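Local structure of structural protein VP1 (Trichodysplasia spinulosa-associated polyomavirus, 4U5Z) at residues N14-P19 with K275-N280; K96-G101 with P266-I271; V106-A111 with G122-G127; D157-P162 with A185-C190. The protein is the major coat protein of a polyomavirus and assembles into ring-shaped pentamers, the building blocks that probably form the viral capsid and meet the host cell. All blocks are in the same frame, centred on the assembly; numbering follows the deposited sequence.

Contact 1 of 4, residues N14-P19 with K275-N280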
# COMPACT_ATOMS: atom_id res chain seq x y z
N ASN A 14 -38.47 13.59 -12.08
CA ASN A 14 -38.64 12.75 -10.89
C ASN A 14 -38.47 11.25 -11.15
O ASN A 14 -38.72 10.77 -12.26
CB ASN A 14 -40.02 12.95 -10.27
CG ASN A 14 -40.15 14.26 -9.52
OD1 ASN A 14 -39.26 14.64 -8.75
ND2 ASN A 14 -41.26 14.95 -9.72
N LEU A 15 -38.09 10.53 -10.09
CA LEU A 15 -38.14 9.07 -10.06
C LEU A 15 -39.58 8.58 -10.11
O LEU A 15 -40.47 9.22 -9.56
CB LEU A 15 -37.53 8.53 -8.77
CG LEU A 15 -36.08 8.89 -8.42
CD1 LEU A 15 -35.74 8.30 -7.06
CD2 LEU A 15 -35.14 8.38 -9.48
N VAL A 16 -39.80 7.44 -10.76
CA VAL A 16 -41.11 6.77 -10.77
C VAL A 16 -41.16 5.76 -9.62
O VAL A 16 -40.27 4.94 -9.48
CB VAL A 16 -41.34 6.02 -12.09
CG1 VAL A 16 -42.67 5.27 -12.07
CG2 VAL A 16 -41.29 6.99 -13.27
N THR A 17 -42.20 5.82 -8.80
CA THR A 17 -42.34 4.85 -7.71
C THR A 17 -43.40 3.82 -8.04
O THR A 17 -44.08 3.92 -9.06
CB THR A 17 -42.70 5.53 -6.38
OG1 THR A 17 -43.93 6.24 -6.52
CG2 THR A 17 -41.59 6.49 -5.96
N GLY A 18 -43.53 2.82 -7.18
CA GLY A 18 -44.48 1.75 -7.36
C GLY A 18 -43.76 0.43 -7.55
O GLY A 18 -42.54 0.40 -7.72
N PRO A 19 -44.51 -0.67 -7.54
CA PRO A 19 -43.88 -2.00 -7.50
C PRO A 19 -43.19 -2.48 -8.78
O PRO A 19 -42.62 -3.57 -8.78
CB PRO A 19 -45.05 -2.92 -7.13
CG PRO A 19 -46.28 -2.17 -7.53
CD PRO A 19 -45.97 -0.73 -7.34
N LYS A 275 -36.61 3.32 -12.73
CA LYS A 275 -37.27 4.11 -13.76
C LYS A 275 -37.19 5.58 -13.44
O LYS A 275 -37.43 6.00 -12.31
CB LYS A 275 -38.75 3.72 -13.87
CG LYS A 275 -39.02 2.37 -14.52
CD LYS A 275 -40.50 2.10 -14.59
CE LYS A 275 -40.80 0.71 -15.13
NZ LYS A 275 -42.21 0.32 -14.85
N ARG A 276 -36.88 6.39 -14.45
CA ARG A 276 -36.92 7.82 -14.26
C ARG A 276 -37.61 8.57 -15.38
O ARG A 276 -37.45 8.25 -16.55
CB ARG A 276 -35.53 8.37 -14.06
CG ARG A 276 -35.63 9.66 -13.27
CD ARG A 276 -34.42 10.50 -13.40
NE ARG A 276 -33.45 10.29 -12.34
CZ ARG A 276 -33.40 10.99 -11.21
NH1 ARG A 276 -34.27 11.94 -10.94
NH2 ARG A 276 -32.44 10.74 -10.35
N THR A 277 -38.39 9.58 -14.99
CA THR A 277 -39.07 10.46 -15.94
C THR A 277 -38.07 11.48 -16.46
O THR A 277 -37.25 12.01 -15.70
CB THR A 277 -40.25 11.17 -15.27
OG1 THR A 277 -41.02 10.21 -14.55
CG2 THR A 277 -41.16 11.87 -16.31
N VAL A 278 -38.10 11.68 -17.77
CA VAL A 278 -37.29 12.69 -18.45
C VAL A 278 -38.18 13.55 -19.33
O VAL A 278 -39.26 13.12 -19.74
CB VAL A 278 -36.19 12.05 -19.32
CG1 VAL A 278 -35.25 11.20 -18.46
CG2 VAL A 278 -36.79 11.21 -20.44
N ARG A 279 -37.72 14.75 -19.63
CA ARG A 279 -38.37 15.58 -20.65
C ARG A 279 -38.34 14.78 -21.95
O ARG A 279 -37.47 13.92 -22.14
CB ARG A 279 -37.61 16.91 -20.82
CG ARG A 279 -38.28 17.94 -21.73
CD ARG A 279 -39.59 18.46 -21.16
NE ARG A 279 -39.44 18.95 -19.78
CZ ARG A 279 -40.45 19.33 -19.00
NH1 ARG A 279 -41.70 19.30 -19.45
NH2 ARG A 279 -40.21 19.76 -17.77
N ASN A 280 -39.32 15.02 -22.82
CA ASN A 280 -39.31 14.46 -24.17
C ASN A 280 -39.20 15.59 -25.18
O ASN A 280 -38.10 15.98 -25.56
CB ASN A 280 -40.58 13.63 -24.41
CG ASN A 280 -40.60 12.97 -25.78
OD1 ASN A 280 -39.58 12.50 -26.27
ND2 ASN A 280 -41.78 12.93 -26.40
OXT ASN A 280 -40.20 16.17 -25.63
O HOH W 1 -37.52 4.77 -9.97
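At one end of the long antiparallel sheet, L15 of strand 12-29 pairs with R276 of strand 260-279 as a non-hydrogen-bonded antiparallel pair, with bonds on either side of it holding the backbones together. On one side, T277 N donates to N14 O at 3.0 Å. On the other, V16 N donates to K275 O over 3.2 Å. K275 O takes a second hydrogen from a water at 2.6 Å, and that water also donates to V16 O, so one water links the two backbones. The pairing belongs to the jelly-roll framework of the polyomavirus coat protein, here joining the two ends of the chain. On the sheet face of L15 and R276, CD2 of L15 sits over the centre of the guanidinium, 3.6 Å from R276 CZ. R276 turns sharply at chi3 (-94°), which lays the flat group beneath that methyl; NH1 donates to L13 O, and NE forms a salt bridge with E91. The flat face of a guanidinium can pack against a methyl while its N-H groups bond elsewhere, which is why an arginine fits here. T277 and V16 turn toward the opposite strand. The V16 CG2 methyl lies 3.5 Å from T277 OG1, while the hydroxyl also gives a weak, 3.3 Å bond to N14 O. Beta-branched residues fit this extended backbone, and V16 CB further packs at 3.9 Å against CB of K275, whose extended chain then carries its ammonium away.

Contact 2 of 4, residues K96-G101 with P266-I271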
# COMPACT_ATOMS: atom_id res chain seq x y z
N LYS A 96 -22.60 -4.24 -8.67
CA LYS A 96 -21.70 -5.17 -7.97
C LYS A 96 -20.93 -5.88 -9.05
O LYS A 96 -21.53 -6.54 -9.91
CB LYS A 96 -22.49 -6.18 -7.15
CG LYS A 96 -23.41 -5.50 -6.13
CD LYS A 96 -24.08 -6.50 -5.19
CE LYS A 96 -23.05 -7.09 -4.24
NZ LYS A 96 -23.67 -7.86 -3.12
N THR A 97 -19.61 -5.70 -9.06
CA THR A 97 -18.78 -6.32 -10.09
C THR A 97 -17.58 -7.00 -9.44
O THR A 97 -17.04 -6.49 -8.45
CB THR A 97 -18.35 -5.32 -11.18
OG1 THR A 97 -17.62 -5.99 -12.20
CG2 THR A 97 -17.49 -4.21 -10.63
N GLU A 98 -17.20 -8.16 -10.00
CA GLU A 98 -16.03 -8.94 -9.54
C GLU A 98 -15.27 -9.54 -10.72
O GLU A 98 -15.84 -9.85 -11.78
CB GLU A 98 -16.42 -10.10 -8.62
CG GLU A 98 -17.84 -10.09 -8.11
CD GLU A 98 -18.11 -11.13 -7.04
OE1 GLU A 98 -19.17 -10.99 -6.42
OE2 GLU A 98 -17.28 -12.06 -6.81
N VAL A 99 -13.96 -9.70 -10.53
CA VAL A 99 -13.13 -10.46 -11.46
C VAL A 99 -13.28 -11.92 -11.05
O VAL A 99 -13.24 -12.24 -9.85
CB VAL A 99 -11.66 -10.01 -11.41
CG1 VAL A 99 -10.80 -10.85 -12.36
CG2 VAL A 99 -11.58 -8.53 -11.78
N VAL A 100 -13.51 -12.78 -12.04
CA VAL A 100 -13.82 -14.19 -11.79
C VAL A 100 -12.59 -15.04 -12.11
O VAL A 100 -11.85 -14.76 -13.09
CB VAL A 100 -14.98 -14.66 -12.70
CG1 VAL A 100 -15.35 -16.11 -12.41
CG2 VAL A 100 -16.19 -13.75 -12.52
N GLY A 101 -12.37 -16.05 -11.29
CA GLY A 101 -11.25 -16.97 -11.49
C GLY A 101 -9.89 -16.51 -11.00
O GLY A 101 -8.86 -16.95 -11.53
N PRO A 266 -12.35 -13.19 -16.74
CA PRO A 266 -13.68 -12.69 -17.02
C PRO A 266 -14.15 -11.74 -15.94
O PRO A 266 -13.58 -11.72 -14.85
CB PRO A 266 -14.55 -13.95 -17.06
CG PRO A 266 -13.76 -15.03 -16.43
CD PRO A 266 -12.34 -14.62 -16.41
N ARG A 267 -15.18 -10.97 -16.24
CA ARG A 267 -15.74 -10.06 -15.22
C ARG A 267 -17.24 -10.22 -15.11
O ARG A 267 -17.93 -10.43 -16.11
CB ARG A 267 -15.38 -8.60 -15.52
CG ARG A 267 -16.02 -7.58 -14.55
CD ARG A 267 -15.48 -6.19 -14.85
NE ARG A 267 -14.12 -6.00 -14.32
CZ ARG A 267 -13.82 -5.58 -13.10
NH1 ARG A 267 -12.54 -5.45 -12.74
NH2 ARG A 267 -14.76 -5.27 -12.22
N TYR A 268 -17.75 -10.15 -13.89
CA TYR A 268 -19.17 -10.29 -13.63
C TYR A 268 -19.73 -8.94 -13.22
O TYR A 268 -19.03 -8.11 -12.64
CB TYR A 268 -19.41 -11.33 -12.54
CG TYR A 268 -20.79 -11.34 -11.93
CD1 TYR A 268 -21.09 -10.55 -10.84
CD2 TYR A 268 -21.78 -12.19 -12.40
CE1 TYR A 268 -22.35 -10.56 -10.26
CE2 TYR A 268 -23.04 -12.21 -11.81
CZ TYR A 268 -23.31 -11.39 -10.73
OH TYR A 268 -24.56 -11.38 -10.12
N PHE A 269 -21.01 -8.74 -13.52
CA PHE A 269 -21.70 -7.49 -13.28
C PHE A 269 -23.08 -7.78 -12.78
O PHE A 269 -23.80 -8.59 -13.37
CB PHE A 269 -21.87 -6.73 -14.58
CG PHE A 269 -20.60 -6.35 -15.23
CD1 PHE A 269 -19.96 -7.21 -16.11
CD2 PHE A 269 -20.05 -5.09 -15.00
CE1 PHE A 269 -18.79 -6.83 -16.73
CE2 PHE A 269 -18.87 -4.72 -15.62
CZ PHE A 269 -18.24 -5.59 -16.48
N ASN A 270 -23.48 -7.12 -11.71
CA ASN A 270 -24.86 -7.16 -11.28
C ASN A 270 -25.28 -5.73 -11.06
O ASN A 270 -24.78 -5.06 -10.15
CB ASN A 270 -25.00 -7.98 -9.99
CG ASN A 270 -26.41 -8.03 -9.50
OD1 ASN A 270 -27.19 -7.10 -9.71
ND2 ASN A 270 -26.77 -9.10 -8.83
N ILE A 271 -26.21 -5.27 -11.88
CA ILE A 271 -26.54 -3.86 -11.98
C ILE A 271 -28.00 -3.63 -11.59
O ILE A 271 -28.90 -4.30 -12.10
CB ILE A 271 -26.30 -3.38 -13.43
CG1 ILE A 271 -24.82 -3.52 -13.78
CG2 ILE A 271 -26.74 -1.93 -13.62
CD1 ILE A 271 -24.54 -3.42 -15.27
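Strands 96-99 and 267-271 run antiparallel, 4.7 Å apart at closest approach and with their directions at 173°, as neighbours in the jelly-roll sheet of the coat protein. K96-N270 and E98-Y268 are hydrogen-bonded pairs; T97-F269 and V99-R267 alternate with them. The ladder continues past the strand end, where V100 N donates to P266 O at 3.0 Å; proline, which has no N-H to give, can still accept there. V100 CG2 also meets Y268 CB at 4.0 Å. On the face of K96, E98 and Y268, the polar ends reach beyond the pair: Y268 OH bonds to E26, K96 NZ to N221 O, and E98 to Y203 of a neighbouring subunit. The opposite face is organised by T97. With OG1 opposite the backbone N (chi1 -176°), its hydroxyl leans across to the partner strand and donates to Y268 O at 2.6 Å, nearly in line with that carbonyl, which also accepts from E98 N. T97 OG1 also lies over one face of the F269 ring, offset toward the rim. R267 bends at chi3, bringing its guanidinium back over the strands: V99 CG2 rests over one face, 3.4 Å from R267 NH1, and NE forms a salt bridge with D248. A threonine suits this place because a single hydroxyl can both give and receive: R267 NH2 donates to T97 OG1 at 2.9 Å, with the oxygen only 13° out of the guanidinium plane.

Contact 3 of 4, residues V106-A111 with G122-G127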
# COMPACT_ATOMS: atom_id res chain seq x y z
N VAL A 106 -3.34 -19.46 -8.79
CA VAL A 106 -2.65 -20.40 -7.88
C VAL A 106 -2.29 -21.67 -8.64
O VAL A 106 -2.85 -22.74 -8.41
CB VAL A 106 -3.52 -20.82 -6.66
CG1 VAL A 106 -2.71 -21.72 -5.75
CG2 VAL A 106 -4.06 -19.62 -5.88
N ASN A 107 -1.31 -21.55 -9.53
CA ASN A 107 -0.93 -22.66 -10.39
C ASN A 107 0.50 -22.43 -10.84
O ASN A 107 0.75 -21.52 -11.63
CB ASN A 107 -1.88 -22.74 -11.60
CG ASN A 107 -1.67 -23.99 -12.44
OD1 ASN A 107 -0.58 -24.57 -12.50
ND2 ASN A 107 -2.71 -24.41 -13.09
N VAL A 108 1.42 -23.26 -10.33
CA VAL A 108 2.83 -23.18 -10.62
C VAL A 108 3.35 -24.48 -11.22
O VAL A 108 4.56 -24.72 -11.17
CB VAL A 108 3.68 -22.82 -9.35
CG1 VAL A 108 3.39 -21.38 -8.93
CG2 VAL A 108 3.44 -23.77 -8.19
N HIS A 109 2.45 -25.30 -11.78
CA HIS A 109 2.84 -26.56 -12.45
C HIS A 109 2.61 -26.58 -13.97
O HIS A 109 2.83 -27.60 -14.61
CB HIS A 109 2.15 -27.79 -11.82
CG HIS A 109 0.66 -27.73 -11.86
ND1 HIS A 109 -0.07 -28.05 -12.98
CD2 HIS A 109 -0.23 -27.39 -10.90
CE1 HIS A 109 -1.36 -27.88 -12.72
NE2 HIS A 109 -1.48 -27.49 -11.47
N MET A 110 2.19 -25.46 -14.53
CA MET A 110 2.02 -25.36 -15.99
C MET A 110 3.37 -25.37 -16.72
O MET A 110 4.43 -25.22 -16.11
CB MET A 110 1.22 -24.12 -16.33
CG MET A 110 -0.26 -24.21 -15.98
SD MET A 110 -1.22 -22.76 -16.51
CE MET A 110 -0.56 -21.43 -15.52
N ALA A 111 3.33 -25.59 -18.04
CA ALA A 111 4.55 -25.69 -18.82
C ALA A 111 5.15 -24.30 -18.96
O ALA A 111 4.75 -23.54 -19.81
CB ALA A 111 4.28 -26.32 -20.19
N GLY A 122 7.26 -23.51 -11.35
CA GLY A 122 7.08 -22.83 -12.61
C GLY A 122 6.66 -21.42 -12.32
O GLY A 122 5.99 -21.18 -11.33
N PHE A 123 7.02 -20.47 -13.18
CA PHE A 123 6.61 -19.10 -12.95
C PHE A 123 5.08 -19.02 -12.97
O PHE A 123 4.45 -19.55 -13.86
CB PHE A 123 7.19 -18.14 -14.00
CG PHE A 123 8.70 -18.01 -14.00
CD1 PHE A 123 9.50 -18.60 -13.03
CD2 PHE A 123 9.32 -17.25 -14.99
CE1 PHE A 123 10.88 -18.45 -13.07
CE2 PHE A 123 10.69 -17.10 -15.03
CZ PHE A 123 11.48 -17.71 -14.07
N PRO A 124 4.48 -18.39 -11.95
CA PRO A 124 3.09 -18.10 -12.05
C PRO A 124 2.87 -16.94 -13.04
O PRO A 124 3.80 -16.17 -13.31
CB PRO A 124 2.72 -17.68 -10.63
CG PRO A 124 3.96 -17.04 -10.12
CD PRO A 124 5.09 -17.77 -10.76
N VAL A 125 1.66 -16.84 -13.56
CA VAL A 125 1.24 -15.70 -14.35
C VAL A 125 1.49 -14.42 -13.54
O VAL A 125 0.95 -14.24 -12.45
CB VAL A 125 -0.25 -15.78 -14.67
CG1 VAL A 125 -0.74 -14.47 -15.30
CG2 VAL A 125 -0.54 -16.97 -15.57
N GLU A 126 2.32 -13.54 -14.09
CA GLU A 126 2.83 -12.42 -13.34
C GLU A 126 3.17 -11.25 -14.24
O GLU A 126 3.35 -11.39 -15.47
CB GLU A 126 4.06 -12.86 -12.48
CG GLU A 126 5.34 -13.17 -13.24
CD GLU A 126 6.43 -13.80 -12.37
OE1 GLU A 126 6.25 -13.84 -11.14
OE2 GLU A 126 7.47 -14.25 -12.90
N GLY A 127 3.23 -10.07 -13.63
CA GLY A 127 3.54 -8.86 -14.38
C GLY A 127 2.40 -7.88 -14.49
O GLY A 127 1.59 -7.72 -13.58
O HOH W 2 -0.40 -19.01 -12.18
O HOH W 3 3.72 -22.56 -13.95
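G122 opens the contact by donating its backbone N to V108 O at 3.0 Å, the one direct hydrogen bond between the two segments. The bare alpha carbon of glycine lets the two backbones come close, G122 CA lying 4.7 Å from V108 CA. G122 O rests against the V108 side chain, 3.5 Å from both V108 CB and V108 CG1. The F123 side chain leaves this contact and packs on K113 and M115, and on Q211 and Y116 of neighbouring subunits. F123 O accepts from a water at 3.1 Å, which reaches M110 O by a weak bond. Both segments belong to the long loop connecting strands 86-99 and 129-136 of the jelly roll, and here the loop folds back on itself without forming a strand pair. N107 shapes the near side by an Asx turn: OD1 accepts from H109 N in the carbonyl plane and sits over the centre of the imidazole. The ring nitrogens of H109 bond to E189 and D58 of a neighbouring subunit. Next comes P124, whose ring lies alongside V108, both pointing the same way. V108 CG1, set opposite the carbonyl carbon by chi1 of -69°, approaches P124 CB to 4.1 Å, a match of compact apolar groups. Finally, a water accepts from V125 N at 3.3 Å and donates to N107 O, while V125 CG2 touches the thioether end of M110, 4.5 Å from CE.

Contact 4 of 4, residues D157-P162 with A185-C190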
# COMPACT_ATOMS: atom_id res chain seq x y z
N ASP A 157 -7.22 -7.29 -39.77
CA ASP A 157 -8.18 -6.28 -40.23
C ASP A 157 -9.51 -6.24 -39.46
O ASP A 157 -10.35 -5.39 -39.74
CB ASP A 157 -8.43 -6.38 -41.75
CG ASP A 157 -8.90 -7.75 -42.20
OD1 ASP A 157 -9.65 -8.43 -41.46
OD2 ASP A 157 -8.52 -8.15 -43.32
N LYS A 158 -9.68 -7.11 -38.46
CA LYS A 158 -10.85 -7.05 -37.59
C LYS A 158 -10.65 -6.11 -36.40
O LYS A 158 -11.61 -5.83 -35.68
CB LYS A 158 -11.22 -8.45 -37.09
CG LYS A 158 -11.60 -9.40 -38.23
CD LYS A 158 -11.86 -10.81 -37.74
CE LYS A 158 -11.81 -11.80 -38.90
NZ LYS A 158 -12.82 -11.48 -39.95
N LEU A 159 -9.43 -5.61 -36.18
CA LEU A 159 -9.22 -4.55 -35.20
C LEU A 159 -9.78 -3.24 -35.75
O LEU A 159 -9.71 -2.97 -36.96
CB LEU A 159 -7.73 -4.40 -34.85
CG LEU A 159 -7.06 -5.66 -34.34
CD1 LEU A 159 -5.54 -5.49 -34.24
CD2 LEU A 159 -7.67 -6.08 -33.02
N VAL A 160 -10.36 -2.43 -34.86
CA VAL A 160 -10.90 -1.14 -35.26
C VAL A 160 -9.89 -0.10 -34.78
O VAL A 160 -9.64 0.03 -33.57
CB VAL A 160 -12.31 -0.90 -34.67
CG1 VAL A 160 -12.71 0.56 -34.80
CG2 VAL A 160 -13.34 -1.78 -35.35
N VAL A 161 -9.27 0.57 -35.75
CA VAL A 161 -8.25 1.58 -35.55
C VAL A 161 -8.40 2.69 -36.58
O VAL A 161 -9.03 2.49 -37.62
CB VAL A 161 -6.81 0.98 -35.65
CG1 VAL A 161 -6.58 -0.03 -34.54
CG2 VAL A 161 -6.53 0.38 -37.03
N PRO A 162 -7.80 3.86 -36.32
CA PRO A 162 -7.89 4.92 -37.31
C PRO A 162 -7.30 4.55 -38.69
O PRO A 162 -6.44 3.68 -38.76
CB PRO A 162 -7.10 6.08 -36.66
CG PRO A 162 -7.01 5.75 -35.22
CD PRO A 162 -6.98 4.25 -35.16
N ALA A 185 -12.47 -6.06 -30.47
CA ALA A 185 -11.98 -5.44 -31.70
C ALA A 185 -11.21 -4.13 -31.51
O ALA A 185 -10.43 -3.76 -32.40
CB ALA A 185 -13.16 -5.21 -32.63
N PHE A 186 -11.41 -3.45 -30.39
CA PHE A 186 -10.73 -2.18 -30.10
C PHE A 186 -9.51 -2.40 -29.21
O PHE A 186 -9.66 -2.77 -28.05
CB PHE A 186 -11.70 -1.23 -29.36
CG PHE A 186 -12.77 -0.65 -30.26
CD1 PHE A 186 -13.90 -1.38 -30.58
CD2 PHE A 186 -12.61 0.62 -30.80
CE1 PHE A 186 -14.86 -0.85 -31.42
CE2 PHE A 186 -13.57 1.15 -31.64
CZ PHE A 186 -14.71 0.41 -31.96
N PRO A 187 -8.28 -2.18 -29.75
CA PRO A 187 -7.11 -2.45 -28.93
C PRO A 187 -6.99 -1.52 -27.75
O PRO A 187 -7.28 -0.33 -27.86
CB PRO A 187 -5.94 -2.26 -29.89
CG PRO A 187 -6.53 -2.51 -31.25
CD PRO A 187 -7.90 -1.90 -31.15
N VAL A 188 -6.58 -2.11 -26.63
CA VAL A 188 -6.39 -1.44 -25.37
C VAL A 188 -5.19 -0.48 -25.43
O VAL A 188 -5.18 0.58 -24.79
CB VAL A 188 -6.22 -2.52 -24.26
CG1 VAL A 188 -5.77 -1.92 -22.96
CG2 VAL A 188 -7.55 -3.25 -24.05
N GLU A 189 -4.20 -0.85 -26.22
CA GLU A 189 -2.97 -0.07 -26.29
C GLU A 189 -3.13 1.28 -26.99
O GLU A 189 -2.24 2.13 -26.89
CB GLU A 189 -1.90 -0.89 -27.03
CG GLU A 189 -2.20 -1.09 -28.52
CD GLU A 189 -1.09 -1.85 -29.24
OE1 GLU A 189 -0.52 -2.81 -28.68
OE2 GLU A 189 -0.81 -1.49 -30.40
N CYS A 190 -4.20 1.46 -27.76
CA CYS A 190 -4.37 2.70 -28.51
C CYS A 190 -5.71 3.42 -28.29
O CYS A 190 -5.89 4.57 -28.76
CB CYS A 190 -4.09 2.43 -30.00
SG CYS A 190 -5.26 1.34 -30.84
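V160 reaches across to F186, and its side chain can be followed outward from the backbone. CB comes first, lying over one face of the F186 ring in a CH-pi contact, 3.9 Å from the centroid and 15° off the ring normal. Of its two methyls, CG1 stands opposite the backbone N (chi1 166°) and presses on the outer part of the ring, 3.3 Å from F186 CE2. V160 CG2 lies 4.4 Å from A185 CB. A branched valine thus fills both places with one short side chain. In the backbone, V160 N donates to A185 O at 2.8 Å. The neighbours extend the apolar patch around P187: L159 CD2 comes within 4.1 Å of P187 CG, while the V161 side chain crosses that of P187 at about a right angle, and its CG1 touches both P187 CD and C190 SG, the latter at 4.2 Å. Proline offers them a rigid hydrocarbon surface with no N-H needing a partner. W191 stacks edge-to-face with F186 and donates from NE1 to V160 O. The two segments are irregular loops around the small sheet of strands 141-144, 177-179 and 191-193, an elaboration on the jelly-roll framework of the polyomavirus coat protein.

Contacts 1 and 2 share strand 260-279 and the large sheet, yet their surroundings differ: contact 1 is a surface contact far from the chain's centre, bridged partly by water, whereas contact 2 is partly buried nearer the middle and bordered by a second subunit. Contacts 3 and 4 join loops, each with a single direct backbone bond; contact 3 is wholly buried and adds waters, while contact 4 is partly buried and relies on aromatic and proline packing. Contacts 2, 3 and 4 all touch neighbouring subunits. A loop of contact 3 meets the 185-190 segment of a neighbouring copy, although within one chain the nearest atoms of contacts 3 and 4 are about 13 Å apart.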